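Local coordinates for protein CsuC (Acinetobacter baumannii, PDB 6FJY) that serves as the periplasmic chaperone of archaic Csu pili, holding the tip adhesin subunit CsuE in a pre-assembly complex, probably by donor-strand complementation, at residues Ser117-Ala122 with Phe194-Ser199. Numbering follows the deposited sequence.
Sequences SIPLFA and FGYVLS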
# COMPACT_ATOMS: atom_id res chain seq x y z
N SER A 117 11.08 -6.49 0.00
CA SER A 117 10.36 -7.70 -0.38
C SER A 117 8.89 -7.46 -0.07
O SER A 117 8.50 -7.32 1.10
CB SER A 117 10.91 -8.93 0.34
OG SER A 117 10.23 -10.10 -0.11
N ILE A 118 8.08 -7.37 -1.11
CA ILE A 118 6.70 -6.91 -1.01
C ILE A 118 5.77 -8.01 -1.52
O ILE A 118 5.97 -8.52 -2.62
CB ILE A 118 6.48 -5.61 -1.79
CG1 ILE A 118 7.10 -4.43 -1.02
CG2 ILE A 118 5.02 -5.39 -2.09
CD1 ILE A 118 7.14 -3.14 -1.81
N PRO A 119 4.75 -8.41 -0.74
CA PRO A 119 3.84 -9.45 -1.22
C PRO A 119 2.89 -8.92 -2.27
O PRO A 119 2.31 -7.84 -2.12
CB PRO A 119 3.09 -9.85 0.06
CG PRO A 119 3.03 -8.56 0.84
CD PRO A 119 4.34 -7.87 0.57
N LEU A 120 2.69 -9.70 -3.31
CA LEU A 120 1.85 -9.32 -4.44
C LEU A 120 0.92 -10.47 -4.78
O LEU A 120 1.37 -11.62 -4.90
CB LEU A 120 2.72 -8.96 -5.63
CG LEU A 120 1.95 -8.65 -6.90
CD1 LEU A 120 1.10 -7.36 -6.75
CD2 LEU A 120 2.92 -8.56 -8.04
N PHE A 121 -0.37 -10.19 -4.91
CA PHE A 121 -1.35 -11.22 -5.23
C PHE A 121 -2.18 -10.83 -6.44
O PHE A 121 -2.69 -9.71 -6.52
CB PHE A 121 -2.28 -11.49 -4.05
CG PHE A 121 -1.57 -11.99 -2.84
CD1 PHE A 121 -1.18 -13.31 -2.75
CD2 PHE A 121 -1.29 -11.13 -1.78
CE1 PHE A 121 -0.52 -13.78 -1.62
CE2 PHE A 121 -0.62 -11.60 -0.66
CZ PHE A 121 -0.25 -12.93 -0.58
N ALA A 122 -2.37 -11.78 -7.35
CA ALA A 122 -3.21 -11.60 -8.51
C ALA A 122 -4.29 -12.68 -8.56
O ALA A 122 -4.09 -13.82 -8.11
CB ALA A 122 -2.37 -11.60 -9.80
N PHE A 194 5.50 -12.28 11.62
CA PHE A 194 4.36 -12.80 10.88
C PHE A 194 4.71 -14.17 10.33
O PHE A 194 5.86 -14.62 10.40
CB PHE A 194 3.94 -11.83 9.75
CG PHE A 194 5.00 -11.60 8.70
CD1 PHE A 194 5.15 -12.47 7.63
CD2 PHE A 194 5.82 -10.48 8.76
CE1 PHE A 194 6.13 -12.25 6.65
CE2 PHE A 194 6.79 -10.25 7.78
CZ PHE A 194 6.94 -11.14 6.73
N GLY A 195 3.69 -14.83 9.80
CA GLY A 195 3.88 -16.05 9.05
C GLY A 195 2.85 -16.19 7.96
O GLY A 195 1.65 -16.01 8.20
N TYR A 196 3.30 -16.54 6.76
CA TYR A 196 2.43 -16.70 5.60
C TYR A 196 2.13 -18.18 5.41
O TYR A 196 3.05 -19.00 5.43
CB TYR A 196 3.06 -16.14 4.33
CG TYR A 196 2.87 -14.66 4.11
CD1 TYR A 196 1.70 -14.16 3.52
CD2 TYR A 196 3.86 -13.76 4.49
CE1 TYR A 196 1.53 -12.79 3.34
CE2 TYR A 196 3.70 -12.40 4.31
CZ TYR A 196 2.54 -11.92 3.73
OH TYR A 196 2.40 -10.57 3.55
N VAL A 197 0.85 -18.52 5.28
CA VAL A 197 0.42 -19.83 4.81
C VAL A 197 -0.35 -19.58 3.52
O VAL A 197 -1.52 -19.17 3.54
CB VAL A 197 -0.41 -20.59 5.84
CG1 VAL A 197 -0.62 -22.02 5.39
CG2 VAL A 197 0.29 -20.55 7.18
N LEU A 198 0.29 -19.84 2.39
CA LEU A 198 -0.32 -19.57 1.10
C LEU A 198 -1.48 -20.54 0.85
O LEU A 198 -1.57 -21.62 1.44
CB LEU A 198 0.73 -19.69 -0.01
CG LEU A 198 1.82 -18.62 -0.04
CD1 LEU A 198 2.80 -18.90 -1.15
CD2 LEU A 198 1.24 -17.20 -0.22
N SER A 199 -2.36 -20.12 -0.06
CA SER A 199 -3.51 -20.93 -0.45
C SER A 199 -3.09 -22.29 -0.98
O SER A 199 -2.14 -22.42 -1.76
CB SER A 199 -4.31 -20.19 -1.53
OG SER A 199 -3.52 -20.12 -2.70
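The interface between the two Ig-like domains of this PapD-like chaperone includes a contact in which Pro-119 and Phe-121, on strand 109-123 of the first domain, meet Tyr-196 and Leu-198 of the second. The backbones stay well apart, with the CA atoms of Pro-119 and Tyr-196 10.1 Å from each other, and side chains alone bridge the gap. Tyr-196 reaches across with its phenol end: OH lies 3.4 Å from CG of Pro-119 and 3.6 Å from CB, and the two side chains cross at about a right angle. That hydroxyl, although it rests on carbon here, is hydrogen-bonded to Arg-174 NH1 and to the backbone of the CsuE chain, bonds that satisfy this buried oxygen and should hold the end of the side chain in place. Two residues further along, Phe-121 points to the same side of the strand as Pro-119. With CG anti to its carbonyl carbon (chi1 -61°), its ring projects across the interface and offers its edge to both neighbours: CE1 meets Leu-198 CD2 at 4.1 Å, and CZ approaches CE1 of Tyr-196 at 4.3 Å. Leu-198 makes its contact with a single methyl branch, CD2. Trp-40 touches all four residues, packing edge-to-face with Tyr-196, while Phe-172 stacks on Phe-121. At Ser-117 the strand pairs in parallel with a strand of CsuE, so this buried apolar patch lies beside the subunit-binding edge. Such an interdomain seam is characteristic of the two-domain, boomerang-shaped architecture of PapD-like pilus chaperones.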